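Local coordinates for putative methyl-accepting chemotaxis protein (Salmonella enterica subsp. enterica serovar Typhimurium str. LT2, PDB 6DB1) that probably senses small molecules outside the cell through this four-helix ligand-binding domain and relays the signal to the chemotaxis machinery within, at residues Gly27-Gln30 with Tyr31-Val35; Arg37-Arg40 with Ala41-Lys45; Asn89-Ala92 with Leu93-Gly97. All coordinates share one frame; numbering follows the deposited sequence.

Interaction 1: residues Gly27-Gln30 with Tyr31-Val35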
ATOM      1  N   GLY A  27       0.893  -3.764  -5.421  1.00 32.62           N
ATOM      2  CA  GLY A  27      -0.310  -3.577  -6.201  1.00 31.98           C
ATOM      3  C   GLY A  27      -1.128  -2.404  -5.676  1.00 34.28           C
ATOM      4  O   GLY A  27      -1.668  -1.611  -6.440  1.00 35.73           O
ATOM      5  N   ASN A  28      -1.209  -2.313  -4.360  1.00 34.23           N
ATOM      6  CA  ASN A  28      -1.977  -1.271  -3.658  1.00 36.69           C
ATOM      7  C   ASN A  28      -1.315   0.094  -3.880  1.00 39.14           C
ATOM      8  O   ASN A  28      -1.976   1.103  -4.139  1.00 41.54           O
ATOM      9  CB  ASN A  28      -2.065  -1.625  -2.175  1.00 37.26           C
ATOM     10  CG  ASN A  28      -3.293  -1.077  -1.490  1.00 40.57           C
ATOM     11  OD1 ASN A  28      -3.870  -0.085  -1.922  1.00 45.67           O
ATOM     12  ND2 ASN A  28      -3.708  -1.739  -0.428  1.00 40.80           N
ATOM     13  N   ASP A  29       0.002   0.123  -3.719  1.00 39.61           N
ATOM     14  CA  ASP A  29       0.742   1.317  -3.951  1.00 42.43           C
ATOM     15  C   ASP A  29       0.525   1.820  -5.398  1.00 42.86           C
ATOM     16  O   ASP A  29       0.296   3.006  -5.607  1.00 40.14           O
ATOM     17  CB  ASP A  29       2.222   1.066  -3.741  1.00 44.21           C
ATOM     18  CG  ASP A  29       3.036   2.303  -3.922  1.00 49.04           C
ATOM     19  OD1 ASP A  29       2.632   3.393  -3.446  1.00 53.23           O
ATOM     20  OD2 ASP A  29       4.093   2.179  -4.546  1.00 55.37           O
ATOM     21  N   GLN A  30       0.570   0.905  -6.370  1.00 39.34           N
ATOM     22  CA  GLN A  30       0.421   1.263  -7.802  1.00 41.31           C
ATOM     23  C   GLN A  30      -1.005   1.735  -8.111  1.00 42.86           C
ATOM     24  O   GLN A  30      -1.217   2.562  -9.022  1.00 42.21           O
ATOM     25  CB  GLN A  30       0.798   0.094  -8.705  1.00 40.20           C
ATOM     26  CG  GLN A  30       2.265  -0.298  -8.600  1.00 41.18           C
ATOM     27  CD  GLN A  30       3.181   0.797  -9.079  1.00 43.52           C
ATOM     28  OE1 GLN A  30       2.872   1.534 -10.011  1.00 42.52           O
ATOM     29  NE2 GLN A  30       4.338   0.882  -8.454  1.00 46.65           N
ATOM     30  N   TYR A  31      -1.977   1.193  -7.393  1.00 42.30           N
ATOM     31  CA  TYR A  31      -3.316   1.652  -7.563  1.00 44.07           C
ATOM     32  C   TYR A  31      -3.442   3.079  -6.997  1.00 47.53           C
ATOM     33  O   TYR A  31      -3.957   3.974  -7.689  1.00 48.27           O
ATOM     34  CB  TYR A  31      -4.306   0.695  -6.902  1.00 45.71           C
ATOM     35  CG  TYR A  31      -5.670   1.305  -6.731  1.00 49.97           C
ATOM     36  CD1 TYR A  31      -6.481   1.555  -7.826  1.00 50.88           C
ATOM     37  CD2 TYR A  31      -6.130   1.673  -5.476  1.00 53.18           C
ATOM     38  CE1 TYR A  31      -7.721   2.149  -7.677  1.00 54.99           C
ATOM     39  CE2 TYR A  31      -7.374   2.259  -5.311  1.00 56.60           C
ATOM     40  CZ  TYR A  31      -8.171   2.496  -6.415  1.00 56.64           C
ATOM     41  OH  TYR A  31      -9.403   3.063  -6.260  1.00 63.42           O
ATOM     42  N   PHE A  32      -2.968   3.320  -5.765  1.00 47.24           N
ATOM     43  CA  PHE A  32      -3.088   4.669  -5.208  1.00 50.65           C
ATOM     44  C   PHE A  32      -2.351   5.650  -6.114  1.00 51.67           C
ATOM     45  O   PHE A  32      -2.848   6.749  -6.357  1.00 53.54           O
ATOM     46  CB  PHE A  32      -2.601   4.791  -3.760  1.00 51.74           C
ATOM     47  CG  PHE A  32      -3.420   4.025  -2.750  1.00 52.85           C
ATOM     48  CD1 PHE A  32      -4.795   3.909  -2.887  1.00 54.76           C
ATOM     49  CD2 PHE A  32      -2.836   3.534  -1.595  1.00 53.67           C
ATOM     50  CE1 PHE A  32      -5.551   3.224  -1.947  1.00 56.15           C
ATOM     51  CE2 PHE A  32      -3.596   2.858  -0.650  1.00 55.99           C
ATOM     52  CZ  PHE A  32      -4.952   2.701  -0.828  1.00 55.70           C
ATOM     53  N   ARG A  33      -1.196   5.250  -6.623  1.00 49.35           N
ATOM     54  CA  ARG A  33      -0.473   6.129  -7.501  1.00 53.26           C
ATOM     55  C   ARG A  33      -1.353   6.474  -8.701  1.00 54.59           C
ATOM     56  O   ARG A  33      -1.552   7.644  -8.998  1.00 56.79           O
ATOM     57  CB  ARG A  33       0.853   5.519  -7.960  1.00 55.62           C
ATOM     58  CG  ARG A  33       1.956   5.567  -6.912  1.00 58.54           C
ATOM     59  CD  ARG A  33       3.236   4.953  -7.434  1.00 61.72           C
ATOM     60  NE  ARG A  33       4.333   5.150  -6.508  1.00 69.20           N
ATOM     61  CZ  ARG A  33       5.567   4.712  -6.710  1.00 75.24           C
ATOM     62  NH1 ARG A  33       5.844   4.018  -7.802  1.00 78.42           N
ATOM     63  NH2 ARG A  33       6.513   4.973  -5.825  1.00 77.55           N
ATOM     64  N   PHE A  34      -1.885   5.452  -9.352  1.00 53.34           N
ATOM     65  CA  PHE A  34      -2.706   5.621 -10.526  1.00 53.72           C
ATOM     66  C   PHE A  34      -3.750   6.724 -10.334  1.00 56.18           C
ATOM     67  O   PHE A  34      -3.937   7.532 -11.223  1.00 57.89           O
ATOM     68  CB  PHE A  34      -3.431   4.323 -10.878  1.00 53.15           C
ATOM     69  CG  PHE A  34      -4.533   4.522 -11.882  1.00 54.93           C
ATOM     70  CD1 PHE A  34      -4.246   4.631 -13.232  1.00 54.44           C
ATOM     71  CD2 PHE A  34      -5.851   4.636 -11.471  1.00 55.06           C
ATOM     72  CE1 PHE A  34      -5.254   4.845 -14.154  1.00 56.83           C
ATOM     73  CE2 PHE A  34      -6.859   4.842 -12.398  1.00 57.96           C
ATOM     74  CZ  PHE A  34      -6.558   4.956 -13.735  1.00 58.82           C
ATOM     75  N   VAL A  35      -4.425   6.728  -9.189  1.00 56.21           N
ATOM     76  CA  VAL A  35      -5.480   7.679  -8.919  1.00 57.97           C
ATOM     77  C   VAL A  35      -4.912   9.099  -8.872  1.00 61.84           C
ATOM     78  O   VAL A  35      -5.564  10.024  -9.323  1.00 62.01           O
ATOM     79  CB  VAL A  35      -6.221   7.346  -7.612  1.00 58.35           C
ATOM     80  CG1 VAL A  35      -7.191   8.452  -7.219  1.00 63.17           C
ATOM     81  CG2 VAL A  35      -6.938   6.010  -7.700  1.00 56.86           C
TER

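Interaction 2: residues Arg37-Arg40 with Ala41-Lys45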
ATOM      1  N   ARG A  37      -1.809  10.090 -10.198  0.50 62.81           N
ATOM      2  CA  ARG A  37      -1.176  10.311 -11.494  0.50 62.96           C
ATOM      3  C   ARG A  37      -2.212  10.888 -12.470  0.50 65.29           C
ATOM      4  O   ARG A  37      -2.036  11.981 -13.040  0.50 66.46           O
ATOM      5  CB  ARG A  37      -0.647   8.978 -12.040  0.50 59.89           C
ATOM      6  CG  ARG A  37       0.112   8.129 -11.027  0.50 56.70           C
ATOM      7  CD  ARG A  37       1.624   8.255 -10.971  0.50 56.92           C
ATOM      8  NE  ARG A  37       2.278   7.513 -12.046  0.50 55.55           N
ATOM      9  CZ  ARG A  37       3.575   7.219 -12.081  0.50 55.27           C
ATOM     10  NH1 ARG A  37       4.081   6.570 -13.118  0.50 54.10           N
ATOM     11  NH2 ARG A  37       4.361   7.570 -11.080  0.50 57.63           N
ATOM     12  N   LEU A  38      -3.316  10.153 -12.602  1.00 65.28           N
ATOM     13  CA  LEU A  38      -4.411  10.468 -13.551  1.00 65.90           C
ATOM     14  C   LEU A  38      -5.073  11.813 -13.219  1.00 67.39           C
ATOM     15  O   LEU A  38      -5.475  12.558 -14.133  1.00 66.89           O
ATOM     16  CB  LEU A  38      -5.456   9.348 -13.517  1.00 65.99           C
ATOM     17  CG  LEU A  38      -6.617   9.513 -14.499  1.00 67.27           C
ATOM     18  CD1 LEU A  38      -6.092   9.764 -15.905  1.00 66.34           C
ATOM     19  CD2 LEU A  38      -7.542   8.302 -14.478  1.00 67.41           C
ATOM     20  N   SER A  39      -5.225  12.093 -11.932  1.00 68.07           N
ATOM     21  CA  SER A  39      -5.849  13.334 -11.494  1.00 69.65           C
ATOM     22  C   SER A  39      -5.006  14.545 -11.937  1.00 70.59           C
ATOM     23  O   SER A  39      -5.553  15.525 -12.461  1.00 68.40           O
ATOM     24  CB  SER A  39      -6.073  13.310 -10.005  1.00 71.43           C
ATOM     25  OG  SER A  39      -6.601  14.543  -9.550  1.00 72.91           O
ATOM     26  N   ARG A  40      -3.682  14.479 -11.761  1.00 71.09           N
ATOM     27  CA  ARG A  40      -2.820  15.600 -12.157  1.00 74.09           C
ATOM     28  C   ARG A  40      -2.879  15.799 -13.678  1.00 73.11           C
ATOM     29  O   ARG A  40      -2.891  16.948 -14.164  1.00 71.37           O
ATOM     30  CB  ARG A  40      -1.377  15.390 -11.693  1.00 77.13           C
ATOM     31  CG  ARG A  40      -1.218  15.264 -10.184  1.00 80.45           C
ATOM     32  CD  ARG A  40       0.232  15.392  -9.759  1.00 84.01           C
ATOM     33  NE  ARG A  40       1.116  14.565 -10.574  1.00 84.27           N
ATOM     34  CZ  ARG A  40       1.364  13.277 -10.362  1.00 83.84           C
ATOM     35  NH1 ARG A  40       0.783  12.644  -9.357  1.00 86.37           N
ATOM     36  NH2 ARG A  40       2.197  12.626 -11.155  1.00 81.35           N
ATOM     37  N   ALA A  41      -2.922  14.698 -14.431  1.00 70.09           N
ATOM     38  CA  ALA A  41      -3.009  14.801 -15.897  1.00 70.31           C
ATOM     39  C   ALA A  41      -4.329  15.489 -16.297  1.00 72.01           C
ATOM     40  O   ALA A  41      -4.360  16.272 -17.255  1.00 69.68           O
ATOM     41  CB  ALA A  41      -2.872  13.436 -16.529  1.00 67.35           C
HETATM   42  N   MSE A  42      -5.404  15.223 -15.545  1.00 72.86           N
HETATM   43  CA  MSE A  42      -6.735  15.812 -15.832  1.00 76.13           C
HETATM   44  C   MSE A  42      -6.861  17.264 -15.438  1.00 77.53           C
HETATM   45  O   MSE A  42      -7.603  18.021 -16.067  1.00 77.08           O
HETATM   46  CB  MSE A  42      -7.827  14.973 -15.181  1.00 77.00           C
HETATM   47  CG  MSE A  42      -7.899  13.639 -15.916  1.00 78.35           C
HETATM   48 SE   MSE A  42      -9.074  13.811 -17.479  1.00 85.87          SE
HETATM   49  CE  MSE A  42      -7.701  13.608 -18.868  1.00 79.42           C
ATOM     50  N   ASP A  43      -6.168  17.680 -14.384  1.00 78.34           N
ATOM     51  CA  ASP A  43      -6.197  19.085 -14.007  1.00 79.95           C
ATOM     52  C   ASP A  43      -5.631  19.892 -15.175  1.00 80.86           C
ATOM     53  O   ASP A  43      -6.172  20.931 -15.531  1.00 83.79           O
ATOM     54  CB  ASP A  43      -5.392  19.323 -12.735  1.00 82.19           C
ATOM     55  CG  ASP A  43      -6.047  18.712 -11.507  1.00 82.32           C
ATOM     56  OD1 ASP A  43      -7.152  18.146 -11.642  1.00 82.98           O
ATOM     57  OD2 ASP A  43      -5.469  18.818 -10.406  1.00 84.42           O
ATOM     58  N   VAL A  44      -4.553  19.377 -15.772  1.00 81.40           N
ATOM     59  CA  VAL A  44      -3.878  19.981 -16.943  1.00 84.68           C
ATOM     60  C   VAL A  44      -4.853  20.008 -18.129  1.00 86.41           C
ATOM     61  O   VAL A  44      -4.933  21.009 -18.848  1.00 91.21           O
ATOM     62  CB  VAL A  44      -2.585  19.215 -17.315  1.00 84.32           C
ATOM     63  CG1 VAL A  44      -2.025  19.632 -18.669  1.00 84.53           C
ATOM     64  CG2 VAL A  44      -1.517  19.332 -16.237  1.00 85.70           C
ATOM     65  N   LYS A  45      -5.567  18.904 -18.346  1.00 83.79           N
ATOM     66  CA  LYS A  45      -6.531  18.809 -19.449  1.00 85.58           C
ATOM     67  C   LYS A  45      -7.681  19.797 -19.181  1.00 85.36           C
ATOM     68  O   LYS A  45      -8.094  20.541 -20.084  1.00 85.72           O
ATOM     69  CB  LYS A  45      -6.952  17.342 -19.610  1.00 85.87           C
ATOM     70  CG  LYS A  45      -7.886  17.016 -20.769  1.00 87.51           C
ATOM     71  CD  LYS A  45      -9.331  17.354 -20.509  1.00 91.06           C
ATOM     72  CE  LYS A  45     -10.252  16.884 -21.616  1.00 95.02           C
ATOM     73  NZ  LYS A  45     -11.670  17.209 -21.329  1.00 96.90           N
TER

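Interaction 3: residues Asn89-Ala92 with Leu93-Gly97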
ATOM      1  N   ASN A  89     -11.207  -9.396  -6.361  1.00 40.10           N
ATOM      2  CA  ASN A  89     -11.457  -7.970  -6.084  1.00 40.04           C
ATOM      3  C   ASN A  89     -10.376  -7.117  -6.758  1.00 38.45           C
ATOM      4  O   ASN A  89     -10.659  -6.008  -7.242  1.00 39.75           O
ATOM      5  CB  ASN A  89     -11.602  -7.713  -4.581  1.00 40.86           C
ATOM      6  CG  ASN A  89     -12.879  -8.305  -4.030  1.00 44.48           C
ATOM      7  OD1 ASN A  89     -13.758  -8.698  -4.793  1.00 46.50           O
ATOM      8  ND2 ASN A  89     -13.012  -8.336  -2.714  1.00 45.26           N
ATOM      9  N   TRP A  90      -9.149  -7.627  -6.812  1.00 37.02           N
ATOM     10  CA  TRP A  90      -8.061  -6.909  -7.471  1.00 35.53           C
ATOM     11  C   TRP A  90      -8.401  -6.796  -8.959  1.00 37.40           C
ATOM     12  O   TRP A  90      -8.346  -5.719  -9.543  1.00 36.47           O
ATOM     13  CB  TRP A  90      -6.744  -7.667  -7.288  1.00 33.63           C
ATOM     14  CG  TRP A  90      -5.482  -6.941  -7.646  1.00 31.12           C
ATOM     15  CD1 TRP A  90      -5.289  -5.996  -8.606  1.00 31.64           C
ATOM     16  CD2 TRP A  90      -4.174  -7.260  -7.141  1.00 30.43           C
ATOM     17  NE1 TRP A  90      -3.969  -5.637  -8.658  1.00 31.64           N
ATOM     18  CE2 TRP A  90      -3.261  -6.404  -7.773  1.00 30.50           C
ATOM     19  CE3 TRP A  90      -3.706  -8.134  -6.162  1.00 30.26           C
ATOM     20  CZ2 TRP A  90      -1.901  -6.429  -7.491  1.00 30.18           C
ATOM     21  CZ3 TRP A  90      -2.362  -8.156  -5.869  1.00 31.09           C
ATOM     22  CH2 TRP A  90      -1.470  -7.329  -6.549  1.00 31.35           C
ATOM     23  N   GLN A  91      -8.749  -7.941  -9.554  1.00 40.59           N
ATOM     24  CA  GLN A  91      -9.064  -8.000 -11.003  1.00 43.37           C
ATOM     25  C   GLN A  91     -10.285  -7.122 -11.326  1.00 44.50           C
ATOM     26  O   GLN A  91     -10.318  -6.476 -12.370  1.00 47.47           O
ATOM     27  CB  GLN A  91      -9.252  -9.446 -11.470  1.00 44.48           C
ATOM     28  CG  GLN A  91      -9.635  -9.552 -12.944  1.00 47.87           C
ATOM     29  CD  GLN A  91      -9.441 -10.937 -13.508  1.00 51.80           C
ATOM     30  OE1 GLN A  91      -8.522 -11.660 -13.129  1.00 51.30           O
ATOM     31  NE2 GLN A  91     -10.270 -11.298 -14.474  1.00 55.87           N
ATOM     32  N   ALA A  92     -11.277  -7.092 -10.441  1.00 47.03           N
ATOM     33  CA  ALA A  92     -12.457  -6.267 -10.680  1.00 47.69           C
ATOM     34  C   ALA A  92     -12.067  -4.779 -10.640  1.00 46.31           C
ATOM     35  O   ALA A  92     -12.452  -4.007 -11.513  1.00 42.40           O
ATOM     36  CB  ALA A  92     -13.526  -6.592  -9.661  1.00 48.36           C
ATOM     37  N   LEU A  93     -11.320  -4.389  -9.611  1.00 43.71           N
ATOM     38  CA  LEU A  93     -10.907  -3.010  -9.452  1.00 45.16           C
ATOM     39  C   LEU A  93     -10.226  -2.516 -10.730  1.00 48.39           C
ATOM     40  O   LEU A  93     -10.462  -1.388 -11.176  1.00 47.48           O
ATOM     41  CB  LEU A  93      -9.969  -2.923  -8.245  1.00 44.97           C
ATOM     42  CG  LEU A  93      -9.290  -1.577  -8.008  1.00 43.62           C
ATOM     43  CD1 LEU A  93     -10.304  -0.443  -7.962  1.00 43.98           C
ATOM     44  CD2 LEU A  93      -8.479  -1.631  -6.721  1.00 44.34           C
ATOM     45  N   LEU A  94      -9.435  -3.396 -11.331  1.00 48.47           N
ATOM     46  CA  LEU A  94      -8.669  -3.081 -12.510  1.00 47.58           C
ATOM     47  C   LEU A  94      -9.542  -3.059 -13.766  1.00 51.91           C
ATOM     48  O   LEU A  94      -9.518  -2.077 -14.515  1.00 52.48           O
ATOM     49  CB  LEU A  94      -7.560  -4.127 -12.662  1.00 48.07           C
ATOM     50  CG  LEU A  94      -6.705  -4.034 -13.929  1.00 49.51           C
ATOM     51  CD1 LEU A  94      -5.845  -2.772 -13.937  1.00 47.09           C
ATOM     52  CD2 LEU A  94      -5.827  -5.270 -14.061  1.00 51.92           C
ATOM     53  N   GLU A  95     -10.288  -4.128 -14.014  1.00 53.70           N
ATOM     54  CA  GLU A  95     -11.044  -4.231 -15.281  1.00 58.26           C
ATOM     55  C   GLU A  95     -12.335  -3.407 -15.278  1.00 59.90           C
ATOM     56  O   GLU A  95     -12.824  -3.088 -16.361  1.00 61.13           O
ATOM     57  CB  GLU A  95     -11.361  -5.692 -15.596  1.00 58.67           C
ATOM     58  CG  GLU A  95     -10.158  -6.440 -16.124  1.00 61.20           C
ATOM     59  CD  GLU A  95     -10.233  -7.948 -15.990  1.00 68.27           C
ATOM     60  OE1 GLU A  95      -9.156  -8.582 -16.022  1.00 73.22           O
ATOM     61  OE2 GLU A  95     -11.365  -8.484 -15.846  1.00 74.72           O
ATOM     62  N   LYS A  96     -12.868  -3.048 -14.112  1.00 59.30           N
ATOM     63  CA  LYS A  96     -14.134  -2.308 -14.062  1.00 60.70           C
ATOM     64  C   LYS A  96     -13.945  -0.894 -13.499  1.00 59.57           C
ATOM     65  O   LYS A  96     -14.800  -0.044 -13.731  1.00 64.13           O
ATOM     66  CB  LYS A  96     -15.155  -3.053 -13.195  1.00 62.72           C
ATOM     67  CG  LYS A  96     -15.533  -4.452 -13.665  1.00 66.10           C
ATOM     68  CD  LYS A  96     -16.494  -5.143 -12.716  1.00 72.42           C
ATOM     69  CE  LYS A  96     -16.875  -6.541 -13.155  1.00 78.18           C
ATOM     70  NZ  LYS A  96     -17.803  -7.178 -12.188  1.00 84.04           N
ATOM     71  N   GLY A  97     -12.868  -0.636 -12.757  1.00 54.17           N
ATOM     72  CA  GLY A  97     -12.683   0.688 -12.193  1.00 53.58           C
ATOM     73  C   GLY A  97     -11.614   1.491 -12.916  1.00 55.11           C
ATOM     74  O   GLY A  97     -11.901   2.504 -13.553  1.00 56.18           O
TER

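Interaction 1: residues Gly27-Gln30 with Tyr31-Val35
Asp-29 and Arg-33, one helical turn apart, meet through opposite charges. From the CB of Arg-33, which packs against the backbone O of Asp-29, the chain passes CG at 3.3 Å from that same carbonyl O. It then runs fully extended through CD, loosely past that oxygen and the carboxylate, to NE, where the Asp-29 carboxylate approaches from over one face of the guanidinium. OD2 of Asp-29 lies 3.6 Å from both NE and CZ of Arg-33, a little farther from NH2, and well out of the guanidinium plane, so no N-H points at it and the salt bridge works by charge alone. The two flat groups are inclined by 62°. At the tip, NH1 of Arg-33 packs 3.5 Å from NE2 of Gln-30, two donors with their planes nearly perpendicular (82°); OE1 of Gln-30 is hydrogen-bonded to Asn-62. The pair belongs to helix 13-46 of a four-helix bundle, on a side where the second subunit packs: Arg-126 of that subunit touches Arg-33, and its Phe-32 meets Phe-32 here. Beneath, Phe-32 N gives its hydrogen to Asn-28 O at 2.9 Å. Tyr-31 turns into the bundle and is hydrogen-bonded through OH to OG of Ser-125.

Interaction 2: residues Arg37-Arg40 with Ala41-Lys45
A chi1 of -69° in Met-42, a selenomethionine, places CG anti to the carbonyl carbon and back along the helix, where it meets the preceding turn. There CG of Met-42 lies 3.2 Å from the backbone O of Leu-38 and 4.3 Å from CD1 of Leu-38, a loose apolar touch by one methyl branch. Leu-38 has the other common setting, its CG opposite the backbone N (chi1 -177°), which leads CD1 of Leu-38 to CG of Met-42, while further bends at chi2 and chi3 lead the selenium end of Met-42 away from it. Both side chains face the interior of the four-helix bundle: Trp-113 of helix 110-144 and Ala-105 of helix 80-105 touch each of them, and Phe-53 adds to the packing on Met-42. The contact therefore lies on the inner side of the last turns of helix 13-46, shortly before the chain leaves for the loop to helix 54-73.

The outer side is mostly polar. The Asp-43 carboxylate folds back over the preceding turn, with OD1 of Asp-43 3.2 Å from O of Ser-39; both are acceptors, so no bond joins them. That carbonyl instead takes the N-H of Asp-43, at 3.0 Å from N to O. The next bond of the series is weak: N of Val-44 stands 3.4 Å from O of Arg-40, and CG2 of Val-44, the apolar exception on this side, packs at the same 3.4 Å from that oxygen. Between the segments, then, cohesion comes from main-chain bonds and slight apolar packing, and the approach of Asp-43 OD1 to Ser-39 O is probably mildly unfavourable electrostatically.

Interaction 3: residues Asn89-Ala92 with Leu93-Gly97
Helix 80-105, one of the four helices of the bundle, widens into a pi-type turn at 93-97, and the contact between Gln-91 and Glu-95 joins the regular turn before it to a residue within it. The Glu-95 carboxylate reaches back along the helix toward the Gln-91 amide, the two flat groups inclined by 53°. NE2 of Gln-91 gives a weak hydrogen bond to OE2 of Glu-95, 3.3 Å long and bent to 141° at the hydrogen. The other oxygen is just as near to NE2 but badly angled, and it rests instead against the aliphatic part, with OE1 of Glu-95 3.3 Å from CG of Gln-91. Different first torsions bring the two groups together: Gln-91 sends CG away from its N and runs extended, whereas Glu-95 turns CG back beside its own N (chi1 -76°). The amide has a firmer partner on its other atom, since OE1 of Gln-91 is hydrogen-bonded to NZ of Lys-71 on helix 54-73.

Trp-90 and Leu-93 turn into the bundle. The Trp-90 ring stands edge-to-face with Phe-128 of helix 110-144 and also packs on Leu-67 of helix 54-73 and Leu-24 of helix 13-46, while Leu-93 meets Met-63 and Leu-124, so that this stretch touches the three other helices. Along the backbone the i to i+4 bonds continue up to Lys-96, whose N lies 2.8 Å from O of Ala-92. The next bond of the same kind, within the wider turn, is weak, with Gly-97 N 3.0 Å from Leu-93 O.

Interactions 1 and 2 follow one another on helix 13-46, while interaction 3 lies beside the first on helix 80-105. All three are partly buried. Interactions 1 and 3 have their centres about 6 and 7 Å from the centre of the chain and touch directly: Gly-27 receives the Trp-90 ring, and Tyr-31 packs on Leu-93. Interaction 2 is the most peripheral, its centre about 19 Å from that point, and does not touch interaction 3. Leu-38, Met-42, Trp-90 and Leu-93 pack inward, whereas interaction 1 also presents Phe-32 to the second subunit. The polar chemistry differs: a charge pair in interaction 1, two acceptors close together in interaction 2, and a weak amide-carboxylate bond in interaction 3.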